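Local coordinates for alpha-glucosidase (Bacteroides thetaiotaomicron, PDB 5XFM), which probably hydrolyses beta-L-arabinopyranosides and alpha-galactosides as a bifunctional, calcium-binding member of glycoside hydrolase family 97, at residues A[148-154]-A[181-185]; A[282-286]-A[443-447]; A[301-305]-A[495-500]; A[368-373]-A[403-407]; A[603-609]-A[636-642]. The protein carries 1 engineered substitution. One frame throughout, in Å; residues are numbered along the deposited sequence.

Interaction 1. Residues A[148-154]-A[181-185]; sequences FPEQTTT and APMSD
Met-183 carries the apolar part of this contact, its thioether set against Thr-152 and Phe-148. Its SD lies 3.9 Å from Thr-152 CB and equally near Phe-148 CB. The sulfur stands obliquely to the Phe-148 ring, 5.5 Å from the ring centroid, a Met-aromatic contact; Phe-199 stacks on the same ring. A bend at chi3 (-43°) swings Met-183 CE toward two backbone oxygens, reaching to 3.7 Å from Pro-149 O. Nearer the main chain, Met-183 CG rests 3.7 Å from Thr-154 CG2, the two side chains crossing at about a right angle.

The backbone bonds come in a pair: Thr-154 N gives to Ala-181 O and Ala-181 N to Thr-154 O. This hydrogen-bonded antiparallel pair joins strand 178-182, an outermost strand within the chain, to strand 153-156 in a large antiparallel sheet of the mutarotase-like N-terminal region.

Water 1 adds a polar bridge, 2.6 Å from Thr-154 OG1 and donating to Pro-182 O. Within 148-154, a type I turn is tied by Pro-149 O, which accepts from both Thr-152 N and Thr-152 OG1, the latter at 2.6 Å.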
# COMPACT_ATOMS: atom_id res chain seq x y z
N PHE A 148 9.03 20.60 -7.60
CA PHE A 148 10.33 20.04 -7.23
C PHE A 148 11.52 20.78 -7.83
O PHE A 148 11.38 21.45 -8.85
CB PHE A 148 10.40 18.56 -7.64
CG PHE A 148 9.41 17.70 -6.91
CD1 PHE A 148 9.73 17.15 -5.68
CD2 PHE A 148 8.16 17.46 -7.45
CE1 PHE A 148 8.81 16.36 -5.00
CE2 PHE A 148 7.25 16.67 -6.78
CZ PHE A 148 7.57 16.12 -5.56
N PRO A 149 12.69 20.67 -7.18
CA PRO A 149 13.90 21.24 -7.79
C PRO A 149 14.17 20.63 -9.16
O PRO A 149 13.90 19.46 -9.41
CB PRO A 149 15.01 20.86 -6.80
CG PRO A 149 14.31 20.71 -5.51
CD PRO A 149 12.95 20.15 -5.83
N GLU A 150 14.72 21.46 -10.04
CA GLU A 150 15.01 21.15 -11.44
C GLU A 150 15.62 19.77 -11.68
O GLU A 150 15.27 19.09 -12.63
CB GLU A 150 15.89 22.26 -12.00
CG GLU A 150 15.05 23.39 -12.57
CD GLU A 150 15.88 24.54 -13.11
OE1 GLU A 150 17.02 24.31 -13.54
OE2 GLU A 150 15.38 25.69 -13.06
N GLN A 151 16.57 19.38 -10.83
CA GLN A 151 17.34 18.17 -11.08
C GLN A 151 16.62 16.91 -10.60
O GLN A 151 17.19 15.82 -10.58
CB GLN A 151 18.71 18.26 -10.40
CG GLN A 151 18.69 18.15 -8.88
CD GLN A 151 18.29 19.43 -8.17
OE1 GLN A 151 17.71 20.34 -8.77
NE2 GLN A 151 18.58 19.50 -6.88
N THR A 152 15.36 17.06 -10.19
CA THR A 152 14.62 15.96 -9.58
C THR A 152 14.24 14.87 -10.58
O THR A 152 13.72 15.17 -11.66
CB THR A 152 13.32 16.46 -8.92
OG1 THR A 152 13.63 17.42 -7.90
CG2 THR A 152 12.54 15.30 -8.33
N THR A 153 14.50 13.61 -10.24
CA THR A 153 13.99 12.50 -11.05
C THR A 153 12.86 11.74 -10.33
O THR A 153 12.63 11.94 -9.14
CB THR A 153 15.11 11.51 -11.45
OG1 THR A 153 15.83 11.10 -10.28
CG2 THR A 153 16.07 12.17 -12.43
N THR A 154 12.15 10.90 -11.07
CA THR A 154 10.90 10.33 -10.57
C THR A 154 10.82 8.80 -10.68
O THR A 154 11.41 8.19 -11.57
CB THR A 154 9.70 10.93 -11.33
OG1 THR A 154 9.59 10.31 -12.61
CG2 THR A 154 9.87 12.43 -11.53
N ALA A 181 13.19 8.43 -13.91
CA ALA A 181 12.70 9.08 -15.11
C ALA A 181 12.84 10.60 -14.99
O ALA A 181 12.76 11.15 -13.90
CB ALA A 181 11.25 8.72 -15.34
N PRO A 182 13.08 11.27 -16.13
CA PRO A 182 13.06 12.74 -16.10
C PRO A 182 11.66 13.24 -15.74
O PRO A 182 10.68 12.55 -16.04
CB PRO A 182 13.43 13.13 -17.53
CG PRO A 182 13.99 11.89 -18.17
CD PRO A 182 13.37 10.73 -17.46
N MET A 183 11.59 14.39 -15.07
CA MET A 183 10.30 14.99 -14.71
C MET A 183 9.50 15.35 -15.96
O MET A 183 8.27 15.29 -15.96
CB MET A 183 10.49 16.23 -13.84
CG MET A 183 10.48 15.94 -12.34
SD MET A 183 10.46 17.41 -11.32
CE MET A 183 11.64 18.46 -12.16
N SER A 184 10.21 15.73 -17.01
CA SER A 184 9.59 16.16 -18.26
C SER A 184 8.86 15.03 -18.98
O SER A 184 8.11 15.27 -19.93
CB SER A 184 10.64 16.75 -19.20
OG SER A 184 11.46 15.71 -19.70
N ASP A 185 9.10 13.79 -18.58
CA ASP A 185 8.41 12.66 -19.20
C ASP A 185 6.90 12.78 -19.09
O ASP A 185 6.37 13.28 -18.10
CB ASP A 185 8.86 11.33 -18.59
CG ASP A 185 10.17 10.85 -19.17
OD1 ASP A 185 10.74 11.58 -20.00
OD2 ASP A 185 10.60 9.73 -18.83
O HOH W 1 8.65 11.58 -14.64

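Interaction 2. Residues A[282-286]-A[443-447]; sequences VSPLY and RMYPN
Pro-446 lays its CD over one face of the Tyr-286 ring, 3.9 Å from the centroid and offset toward the rim, a CH-pi contact. Tyr-286 CE1 also meets the edge of the Tyr-445 ring at CD1, 3.7 Å away. Beside them Leu-285 CD1 lies alongside Tyr-445, and Val-282 CG2 reaches Met-444 CG at 4.0 Å.

Further out, Leu-285 N gives a nearly straight bond (169°) to Met-444 O. Tyr-286 OH donates to Asn-447 OD1 at 2.6 Å, on a lone pair in the carbonyl plane; the same amide gives its ND2 to backbone oxygens of Leu-420 and Leu-428, which fixes its rotation. At the outer edge Pro-284 CD covers one face of the Arg-443 guanidinium, while NE makes a weak bond to Val-282 O, 3.2 Å long. Gln-84 accepts from Arg-443 NH1.

The arrangement seats the connection leading into barrel strand 295-299 against the turn between helix 441-444 and strand 448-451 of the TIM-barrel domain.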
# COMPACT_ATOMS: atom_id res chain seq x y z
N VAL A 282 -4.54 9.70 11.34
CA VAL A 282 -5.90 9.15 11.28
C VAL A 282 -6.25 8.33 12.52
O VAL A 282 -5.37 7.87 13.25
CB VAL A 282 -6.10 8.27 10.01
CG1 VAL A 282 -5.73 9.07 8.77
CG2 VAL A 282 -5.27 7.00 10.10
N SER A 283 -7.55 8.12 12.74
CA SER A 283 -8.03 7.34 13.87
C SER A 283 -9.07 6.31 13.42
O SER A 283 -9.70 6.50 12.38
CB SER A 283 -8.63 8.28 14.94
OG SER A 283 -7.77 9.37 15.18
N PRO A 284 -9.25 5.23 14.20
CA PRO A 284 -10.30 4.24 13.91
C PRO A 284 -11.68 4.87 13.81
O PRO A 284 -12.02 5.74 14.61
CB PRO A 284 -10.21 3.28 15.10
CG PRO A 284 -8.78 3.34 15.51
CD PRO A 284 -8.35 4.77 15.28
N LEU A 285 -12.46 4.43 12.83
CA LEU A 285 -13.80 4.96 12.61
C LEU A 285 -14.87 4.11 13.31
O LEU A 285 -16.03 4.51 13.40
CB LEU A 285 -14.09 5.08 11.12
CG LEU A 285 -13.29 6.20 10.45
CD1 LEU A 285 -13.32 6.06 8.93
CD2 LEU A 285 -13.78 7.57 10.89
N TYR A 286 -14.46 2.95 13.80
CA TYR A 286 -15.31 2.15 14.68
C TYR A 286 -14.47 1.21 15.54
O TYR A 286 -13.29 0.99 15.29
CB TYR A 286 -16.39 1.37 13.90
CG TYR A 286 -15.93 0.55 12.71
CD1 TYR A 286 -15.92 1.10 11.44
CD2 TYR A 286 -15.56 -0.78 12.86
CE1 TYR A 286 -15.53 0.36 10.34
CE2 TYR A 286 -15.16 -1.54 11.75
CZ TYR A 286 -15.15 -0.95 10.50
OH TYR A 286 -14.76 -1.68 9.40
N ARG A 443 -5.58 1.47 10.23
CA ARG A 443 -5.97 2.16 11.45
C ARG A 443 -7.44 2.56 11.38
O ARG A 443 -8.17 2.42 12.35
CB ARG A 443 -5.10 3.38 11.70
CG ARG A 443 -5.36 4.04 13.04
CD ARG A 443 -4.11 4.69 13.58
NE ARG A 443 -4.35 5.32 14.88
CZ ARG A 443 -4.29 4.67 16.04
NH1 ARG A 443 -4.00 3.37 16.05
NH2 ARG A 443 -4.51 5.31 17.18
N MET A 444 -7.86 3.08 10.23
CA MET A 444 -9.24 3.52 10.09
C MET A 444 -10.25 2.37 10.25
O MET A 444 -11.33 2.58 10.82
CB MET A 444 -9.43 4.22 8.75
CG MET A 444 -8.67 5.52 8.66
SD MET A 444 -8.31 6.09 6.99
CE MET A 444 -9.94 6.58 6.44
N TYR A 445 -9.90 1.17 9.78
CA TYR A 445 -10.80 0.01 9.80
C TYR A 445 -10.19 -1.24 10.45
O TYR A 445 -9.33 -1.89 9.87
CB TYR A 445 -11.24 -0.34 8.37
CG TYR A 445 -11.78 0.83 7.59
CD1 TYR A 445 -13.09 1.26 7.75
CD2 TYR A 445 -10.97 1.52 6.69
CE1 TYR A 445 -13.58 2.33 7.03
CE2 TYR A 445 -11.44 2.59 5.98
CZ TYR A 445 -12.75 2.99 6.15
OH TYR A 445 -13.22 4.07 5.43
N PRO A 446 -10.69 -1.60 11.65
CA PRO A 446 -10.17 -2.71 12.46
C PRO A 446 -10.13 -4.06 11.74
O PRO A 446 -9.29 -4.89 12.07
CB PRO A 446 -11.15 -2.78 13.64
CG PRO A 446 -11.74 -1.41 13.73
CD PRO A 446 -11.79 -0.89 12.32
N ASN A 447 -11.02 -4.27 10.78
CA ASN A 447 -11.10 -5.56 10.09
C ASN A 447 -10.50 -5.54 8.68
O ASN A 447 -10.59 -6.52 7.94
CB ASN A 447 -12.55 -6.05 10.02
CG ASN A 447 -13.49 -5.03 9.39
OD1 ASN A 447 -13.37 -3.82 9.62
ND2 ASN A 447 -14.43 -5.51 8.60
O HOH W 2 -5.87 8.34 16.58

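Interaction 3. Residues A[301-305]-A[495-500]; sequences WILWQ and NKRLNR
Leu-303 meets the loop 495-500 with both branches: CD1 packs 3.6 Å from Asn-495 ND2, and CD2 comes to 4.1 Å from Leu-498 CG. Leu-498 sits at the centre of an inverse gamma turn.

Next along the helix, Trp-304 is the platform for Arg-500. The arginine runs extended from CG to NE across one indole face, CG lying 3.5 Å from the centroid of the five-membered ring, practically on its normal. Beyond it the guanidinium lies flat on the ring system, planes 9° apart, with CZ 4.0 Å from the centroid of the six-membered ring in an off-centre cation-pi contact. Helix 300-304 directly follows strand 295-299 of the TIM barrel, so the stack clips a loop of the same catalytic domain onto a beta-alpha junction.

In the indole plane, Trp-304 NE1 donates to water 3 at 2.9 Å, which also accepts from Asn-495 ND2 and gives to Arg-500 O; Asn-495 OD1 accepts from Asn-535 ND2. Water 4 joins Trp-304 O to Arg-500 NH1. A leucine in place of Trp-304 would probably leave the guanidinium without the flat surface that fixes its plane, although its salt bridge to Asp-313 would remain, and water 3 without its NE1 donor.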
# COMPACT_ATOMS: atom_id res chain seq x y z
N TRP A 301 -5.96 -20.89 -6.95
CA TRP A 301 -6.14 -20.21 -8.23
C TRP A 301 -4.85 -19.59 -8.81
O TRP A 301 -4.73 -19.47 -10.01
CB TRP A 301 -7.20 -19.11 -8.12
CG TRP A 301 -7.40 -18.36 -9.40
CD1 TRP A 301 -8.26 -18.67 -10.42
CD2 TRP A 301 -6.69 -17.19 -9.82
NE1 TRP A 301 -8.14 -17.76 -11.44
CE2 TRP A 301 -7.18 -16.84 -11.10
CE3 TRP A 301 -5.68 -16.41 -9.24
CZ2 TRP A 301 -6.70 -15.74 -11.80
CZ3 TRP A 301 -5.21 -15.31 -9.94
CH2 TRP A 301 -5.72 -14.99 -11.20
N ILE A 302 -3.93 -19.14 -7.97
CA ILE A 302 -2.76 -18.45 -8.52
C ILE A 302 -1.97 -19.34 -9.50
O ILE A 302 -1.66 -18.92 -10.61
CB ILE A 302 -1.83 -17.90 -7.40
CG1 ILE A 302 -0.60 -17.23 -8.01
CG2 ILE A 302 -1.42 -18.98 -6.40
CD1 ILE A 302 -0.93 -16.09 -8.94
N LEU A 303 -1.71 -20.59 -9.12
CA LEU A 303 -0.94 -21.49 -9.97
C LEU A 303 -1.79 -22.51 -10.74
O LEU A 303 -1.36 -22.99 -11.79
CB LEU A 303 0.10 -22.23 -9.12
CG LEU A 303 1.36 -21.42 -8.81
CD1 LEU A 303 2.29 -22.21 -7.91
CD2 LEU A 303 2.05 -21.05 -10.10
N TRP A 304 -2.96 -22.85 -10.21
CA TRP A 304 -3.81 -23.86 -10.84
C TRP A 304 -5.00 -23.23 -11.57
O TRP A 304 -5.73 -23.91 -12.30
CB TRP A 304 -4.27 -24.88 -9.80
CG TRP A 304 -3.16 -25.73 -9.24
CD1 TRP A 304 -1.82 -25.54 -9.40
CD2 TRP A 304 -3.31 -26.91 -8.43
NE1 TRP A 304 -1.12 -26.53 -8.74
CE2 TRP A 304 -2.01 -27.38 -8.14
CE3 TRP A 304 -4.41 -27.61 -7.93
CZ2 TRP A 304 -1.78 -28.52 -7.37
CZ3 TRP A 304 -4.18 -28.74 -7.16
CH2 TRP A 304 -2.88 -29.19 -6.89
N GLN A 305 -5.20 -21.94 -11.35
CA GLN A 305 -6.18 -21.12 -12.07
C GLN A 305 -7.62 -21.63 -11.99
O GLN A 305 -7.98 -22.36 -11.06
CB GLN A 305 -5.75 -20.97 -13.53
CG GLN A 305 -4.40 -20.27 -13.70
CD GLN A 305 -4.46 -18.79 -13.38
OE1 GLN A 305 -5.28 -18.06 -13.92
NE2 GLN A 305 -3.57 -18.33 -12.49
N ASN A 495 7.47 -22.90 -7.28
CA ASN A 495 7.43 -23.52 -8.61
C ASN A 495 8.46 -22.90 -9.55
O ASN A 495 8.72 -21.70 -9.48
CB ASN A 495 6.02 -23.38 -9.21
CG ASN A 495 5.14 -24.59 -8.94
OD1 ASN A 495 5.35 -25.33 -7.98
ND2 ASN A 495 4.12 -24.76 -9.77
N LYS A 496 9.04 -23.70 -10.43
CA LYS A 496 9.96 -23.17 -11.44
C LYS A 496 9.20 -22.80 -12.70
O LYS A 496 9.60 -21.90 -13.44
CB LYS A 496 11.05 -24.18 -11.79
CG LYS A 496 12.01 -24.51 -10.67
CD LYS A 496 12.83 -25.73 -11.05
CE LYS A 496 13.73 -26.16 -9.91
NZ LYS A 496 14.90 -25.24 -9.81
N ARG A 497 8.11 -23.51 -12.94
CA ARG A 497 7.26 -23.21 -14.08
C ARG A 497 5.86 -22.91 -13.58
O ARG A 497 5.27 -23.68 -12.81
CB ARG A 497 7.26 -24.38 -15.07
CG ARG A 497 8.62 -24.67 -15.67
CD ARG A 497 9.14 -23.49 -16.47
NE ARG A 497 8.28 -23.17 -17.60
CZ ARG A 497 8.32 -23.80 -18.77
NH1 ARG A 497 9.17 -24.79 -18.96
NH2 ARG A 497 7.50 -23.43 -19.75
N LEU A 498 5.31 -21.79 -14.04
CA LEU A 498 4.11 -21.24 -13.43
C LEU A 498 2.84 -21.80 -14.05
O LEU A 498 2.06 -21.06 -14.66
CB LEU A 498 4.10 -19.71 -13.50
CG LEU A 498 4.80 -19.00 -12.33
CD1 LEU A 498 6.16 -19.60 -12.01
CD2 LEU A 498 4.90 -17.49 -12.57
N ASN A 499 2.66 -23.10 -13.88
CA ASN A 499 1.42 -23.79 -14.22
C ASN A 499 1.19 -24.93 -13.23
O ASN A 499 1.98 -25.13 -12.31
CB ASN A 499 1.45 -24.30 -15.67
CG ASN A 499 2.36 -25.50 -15.86
OD1 ASN A 499 3.19 -25.82 -15.02
ND2 ASN A 499 2.24 -26.14 -17.02
N ARG A 500 0.10 -25.68 -13.39
CA ARG A 500 -0.28 -26.68 -12.40
C ARG A 500 0.72 -27.83 -12.25
O ARG A 500 1.02 -28.25 -11.13
CB ARG A 500 -1.66 -27.25 -12.72
CG ARG A 500 -2.13 -28.30 -11.72
CD ARG A 500 -3.64 -28.46 -11.78
NE ARG A 500 -4.10 -29.54 -10.91
CZ ARG A 500 -5.37 -29.69 -10.54
NH1 ARG A 500 -6.29 -28.83 -10.95
NH2 ARG A 500 -5.71 -30.70 -9.75
O HOH W 3 1.79 -26.61 -9.04
O HOH W 4 -6.41 -26.47 -12.63

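Interaction 4. Residues A[368-373]-A[403-407]; sequences WNDIEQ and DFFGG
Ile-371 and Phe-404 meet at about a right angle, the isoleucine coming down onto the ring. Its CD1 stands over the middle of the Phe-404 face, 3.5 Å from the centroid and only 12° off the normal, a CH-pi contact. CG1 follows beside it, 3.6 Å from Phe-404 CD2. On the opposite face Asp-403 OD1 lies toward the rim, so the ring is sandwiched between a methyl group and a carboxylate oxygen that also accepts from Phe-404 N.

Trp-368 is turned differently, presenting both an edge and a face. With its CG placed between the backbone N and the carbonyl carbon (chi1 53°), the indole points NE1 at Phe-404 O, giving a hydrogen bond of 3.1 Å that runs close to the ring plane. Gly-406 CA covers one face, 3.8 Å from the centroid of the five-membered ring.

These two loops lie beyond the C-terminal ends of neighbouring parallel barrel strands, 357-363 and 399-403, the side on which TIM-barrel enzymes carry their active site; the Phe-404 side chain is about 6 Å from the bound calcium ion.

Asn-369 works through both ends of its amide. OD1 takes the N-H of Ile-371 at 3.0 Å from above the carbonyl plane, forming an Asx turn that shapes the loop leading into Ile-371. ND2 donates to water 5, and this water gives to Phe-405 O at 2.7 Å.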
# COMPACT_ATOMS: atom_id res chain seq x y z
N TRP A 368 -21.10 -1.54 -12.89
CA TRP A 368 -20.20 -0.62 -13.58
C TRP A 368 -19.23 -1.28 -14.57
O TRP A 368 -18.51 -0.57 -15.29
CB TRP A 368 -19.40 0.19 -12.56
CG TRP A 368 -18.68 -0.65 -11.55
CD1 TRP A 368 -17.43 -1.20 -11.69
CD2 TRP A 368 -19.16 -1.05 -10.27
NE1 TRP A 368 -17.11 -1.91 -10.57
CE2 TRP A 368 -18.15 -1.84 -9.67
CE3 TRP A 368 -20.34 -0.82 -9.55
CZ2 TRP A 368 -18.28 -2.39 -8.40
CZ3 TRP A 368 -20.48 -1.37 -8.30
CH2 TRP A 368 -19.45 -2.15 -7.73
N ASN A 369 -19.22 -2.61 -14.63
CA ASN A 369 -18.32 -3.31 -15.54
C ASN A 369 -18.94 -4.56 -16.16
O ASN A 369 -20.13 -4.83 -15.98
CB ASN A 369 -17.01 -3.68 -14.81
CG ASN A 369 -17.24 -4.60 -13.62
OD1 ASN A 369 -18.06 -5.52 -13.65
ND2 ASN A 369 -16.48 -4.37 -12.56
N ASP A 370 -18.11 -5.36 -16.82
CA ASP A 370 -18.57 -6.57 -17.52
C ASP A 370 -18.08 -7.87 -16.89
O ASP A 370 -17.92 -8.87 -17.58
CB ASP A 370 -18.13 -6.55 -18.99
CG ASP A 370 -18.83 -5.47 -19.79
OD1 ASP A 370 -20.02 -5.19 -19.53
OD2 ASP A 370 -18.17 -4.91 -20.70
N ILE A 371 -17.83 -7.85 -15.59
CA ILE A 371 -17.38 -9.04 -14.88
C ILE A 371 -18.49 -10.10 -14.79
O ILE A 371 -19.63 -9.79 -14.41
CB ILE A 371 -16.89 -8.66 -13.46
CG1 ILE A 371 -15.57 -7.90 -13.57
CG2 ILE A 371 -16.74 -9.90 -12.59
CD1 ILE A 371 -14.44 -8.72 -14.18
N GLU A 372 -18.17 -11.34 -15.15
CA GLU A 372 -19.10 -12.46 -15.01
C GLU A 372 -18.70 -13.38 -13.88
O GLU A 372 -19.55 -14.00 -13.24
CB GLU A 372 -19.22 -13.26 -16.30
CG GLU A 372 -20.17 -12.59 -17.30
CD GLU A 372 -20.30 -13.32 -18.62
OE1 GLU A 372 -21.45 -13.66 -19.00
OE2 GLU A 372 -19.27 -13.53 -19.29
N GLN A 373 -17.40 -13.48 -13.64
CA GLN A 373 -16.90 -14.31 -12.54
C GLN A 373 -17.56 -14.03 -11.16
O GLN A 373 -17.62 -12.91 -10.65
CB GLN A 373 -15.37 -14.21 -12.49
CG GLN A 373 -14.69 -13.24 -13.44
CD GLN A 373 -13.24 -13.11 -13.01
OE1 GLN A 373 -12.56 -14.10 -12.67
NE2 GLN A 373 -12.73 -11.92 -13.17
N ASP A 403 -13.31 -7.98 -5.14
CA ASP A 403 -12.54 -7.62 -6.33
C ASP A 403 -13.27 -6.65 -7.27
O ASP A 403 -14.47 -6.42 -7.13
CB ASP A 403 -12.17 -8.89 -7.10
CG ASP A 403 -10.81 -8.79 -7.76
OD1 ASP A 403 -10.41 -7.66 -8.14
OD2 ASP A 403 -10.14 -9.84 -7.90
N PHE A 404 -12.52 -6.07 -8.21
CA PHE A 404 -13.05 -5.32 -9.36
C PHE A 404 -13.90 -4.09 -9.02
O PHE A 404 -15.03 -3.97 -9.50
CB PHE A 404 -13.88 -6.25 -10.26
CG PHE A 404 -13.10 -7.39 -10.84
CD1 PHE A 404 -11.90 -7.17 -11.50
CD2 PHE A 404 -13.57 -8.69 -10.73
CE1 PHE A 404 -11.18 -8.23 -12.04
CE2 PHE A 404 -12.85 -9.75 -11.25
CZ PHE A 404 -11.66 -9.52 -11.91
N PHE A 405 -13.36 -3.16 -8.24
CA PHE A 405 -14.11 -1.94 -7.91
C PHE A 405 -14.13 -0.93 -9.06
O PHE A 405 -13.40 -1.06 -10.04
CB PHE A 405 -13.53 -1.30 -6.65
CG PHE A 405 -13.87 -2.03 -5.38
CD1 PHE A 405 -13.11 -3.11 -4.96
CD2 PHE A 405 -14.97 -1.65 -4.62
CE1 PHE A 405 -13.41 -3.79 -3.78
CE2 PHE A 405 -15.28 -2.32 -3.44
CZ PHE A 405 -14.50 -3.39 -3.02
N GLY A 406 -14.96 0.10 -8.90
CA GLY A 406 -15.27 1.05 -9.96
C GLY A 406 -14.45 2.33 -10.07
O GLY A 406 -14.81 3.25 -10.81
N GLY A 407 -13.36 2.44 -9.31
CA GLY A 407 -12.50 3.60 -9.45
C GLY A 407 -12.40 4.43 -8.18
O GLY A 407 -12.62 3.92 -7.08
O HOH W 5 -14.22 -2.30 -12.24

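Interaction 5. Residues A[603-609]-A[636-642]; sequences TVALYKD and GGILCIK
Strands 603-609 and 636-641 are antiparallel neighbours in the six-stranded sheet of the C-terminal domain. Two hydrogen-bonded pairs set the register: Ala-605 with Ile-641, and Tyr-607 with Leu-639, where Tyr-607 N reaches Leu-639 O at 2.8 Å in an almost straight bond (177°).

On the face carrying these residues, Tyr-607 CB packs on Leu-639 CB and its CE1 lies 3.7 Å from Ile-641 CD1; Phe-546 of helix 541-549 meets the tyrosine ring edge-to-face. On the other face Leu-606, with CG anti to the backbone N (chi1 169°), puts CD1 4.0 Å from Cys-640 SG and 4.1 Å from Ile-638 CG2.

The Asp-609 carboxylate closes the end of the pairing: OD2 takes Gly-637 N on its syn side at 3.1 Å, and OD1 is held by Thr-511. With an alanine at Asp-609, Gly-637 N would probably lose its acceptor and Thr-511 its partner. Water 6 spans the same end, accepting from Asp-609 N and donating to Gly-637 O.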
# COMPACT_ATOMS: atom_id res chain seq x y z
N THR A 603 24.93 -16.12 16.69
CA THR A 603 24.94 -17.07 15.59
C THR A 603 23.59 -17.05 14.90
O THR A 603 22.58 -17.43 15.49
CB THR A 603 25.23 -18.51 16.06
OG1 THR A 603 26.49 -18.56 16.75
CG2 THR A 603 25.25 -19.48 14.88
N VAL A 604 23.57 -16.61 13.64
CA VAL A 604 22.31 -16.48 12.93
C VAL A 604 22.14 -17.61 11.92
O VAL A 604 23.12 -18.17 11.43
CB VAL A 604 22.21 -15.12 12.20
CG1 VAL A 604 22.30 -13.98 13.20
CG2 VAL A 604 23.30 -14.99 11.15
N ALA A 605 20.88 -17.93 11.62
CA ALA A 605 20.56 -18.88 10.56
C ALA A 605 20.64 -18.16 9.22
O ALA A 605 20.01 -17.12 9.03
CB ALA A 605 19.18 -19.48 10.76
N LEU A 606 21.42 -18.72 8.29
CA LEU A 606 21.65 -18.05 7.03
C LEU A 606 21.12 -18.83 5.83
O LEU A 606 21.54 -19.96 5.56
CB LEU A 606 23.15 -17.79 6.85
CG LEU A 606 23.61 -17.33 5.46
CD1 LEU A 606 23.00 -15.98 5.14
CD2 LEU A 606 25.13 -17.28 5.37
N TYR A 607 20.21 -18.20 5.10
CA TYR A 607 19.68 -18.71 3.85
C TYR A 607 20.38 -17.98 2.72
O TYR A 607 20.37 -16.74 2.67
CB TYR A 607 18.16 -18.53 3.76
CG TYR A 607 17.39 -19.32 4.79
CD1 TYR A 607 17.29 -18.88 6.10
CD2 TYR A 607 16.77 -20.51 4.45
CE1 TYR A 607 16.59 -19.60 7.04
CE2 TYR A 607 16.07 -21.24 5.38
CZ TYR A 607 15.98 -20.78 6.68
OH TYR A 607 15.28 -21.52 7.61
N LYS A 608 20.98 -18.74 1.81
CA LYS A 608 21.82 -18.16 0.78
C LYS A 608 21.69 -18.95 -0.52
O LYS A 608 21.33 -20.12 -0.50
CB LYS A 608 23.26 -18.12 1.32
CG LYS A 608 24.39 -18.14 0.31
CD LYS A 608 25.71 -18.36 1.03
CE LYS A 608 26.89 -18.27 0.09
NZ LYS A 608 28.18 -18.44 0.82
N ASP A 609 22.01 -18.32 -1.65
CA ASP A 609 22.08 -19.06 -2.91
C ASP A 609 23.44 -19.74 -2.95
O ASP A 609 24.45 -19.09 -2.70
CB ASP A 609 21.93 -18.13 -4.12
CG ASP A 609 20.67 -17.26 -4.07
OD1 ASP A 609 19.57 -17.80 -3.82
OD2 ASP A 609 20.79 -16.04 -4.28
N GLY A 636 19.03 -12.88 -7.14
CA GLY A 636 19.17 -13.67 -5.93
C GLY A 636 18.87 -12.91 -4.65
O GLY A 636 18.54 -11.71 -4.68
N GLY A 637 19.00 -13.61 -3.53
CA GLY A 637 18.68 -13.05 -2.23
C GLY A 637 19.38 -13.74 -1.08
O GLY A 637 20.03 -14.77 -1.25
N ILE A 638 19.23 -13.16 0.11
CA ILE A 638 19.85 -13.64 1.33
C ILE A 638 18.89 -13.40 2.49
O ILE A 638 18.18 -12.39 2.51
CB ILE A 638 21.21 -12.94 1.61
CG1 ILE A 638 22.35 -13.75 1.00
CG2 ILE A 638 21.46 -12.78 3.10
CD1 ILE A 638 23.64 -12.97 0.86
N LEU A 639 18.83 -14.34 3.43
CA LEU A 639 17.96 -14.16 4.58
C LEU A 639 18.67 -14.60 5.87
O LEU A 639 19.16 -15.71 5.95
CB LEU A 639 16.66 -14.95 4.34
CG LEU A 639 15.34 -14.61 5.02
CD1 LEU A 639 14.33 -15.71 4.69
CD2 LEU A 639 15.45 -14.40 6.52
N CYS A 640 18.72 -13.72 6.88
CA CYS A 640 19.32 -14.04 8.18
C CYS A 640 18.28 -14.03 9.31
O CYS A 640 17.52 -13.08 9.42
CB CYS A 640 20.44 -13.05 8.54
SG CYS A 640 21.78 -12.91 7.35
N ILE A 641 18.25 -15.07 10.13
CA ILE A 641 17.26 -15.13 11.22
C ILE A 641 17.90 -15.40 12.58
O ILE A 641 18.70 -16.33 12.72
CB ILE A 641 16.19 -16.22 10.97
CG1 ILE A 641 15.48 -15.99 9.64
CG2 ILE A 641 15.17 -16.25 12.09
CD1 ILE A 641 14.68 -17.18 9.15
N LYS A 642 17.53 -14.59 13.57
CA LYS A 642 17.85 -14.90 14.97
C LYS A 642 16.98 -14.13 15.96
O LYS A 642 16.99 -12.90 15.98
CB LYS A 642 19.32 -14.62 15.25
CG LYS A 642 19.77 -14.90 16.68
CD LYS A 642 19.95 -16.39 16.94
CE LYS A 642 20.24 -16.67 18.41
NZ LYS A 642 19.96 -18.09 18.78
O HOH W 6 22.93 -15.79 -1.35

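Interactions 3 and 4 lie in the TIM-barrel domain, their centres 24 Å apart and their nearest atoms about 6 Å. Interaction 4 is close to the calcium ion, which is bound by Glu-174, Glu-452 and Glu-458. Interactions 1, 2 and 3 connect to this site along the chain: the span joining the two strands of interaction 1 carries Glu-174, strand 448-451 leads from interaction 2 toward Glu-452, and Trp-301, in the helix of interaction 3, touches Glu-458. Interaction 2, whose nearest atoms are about 11 Å from those of interaction 4, lies where the chain enters the barrel. Interaction 5 belongs to the C-terminal sheet, its centre 42 Å from that of interaction 4.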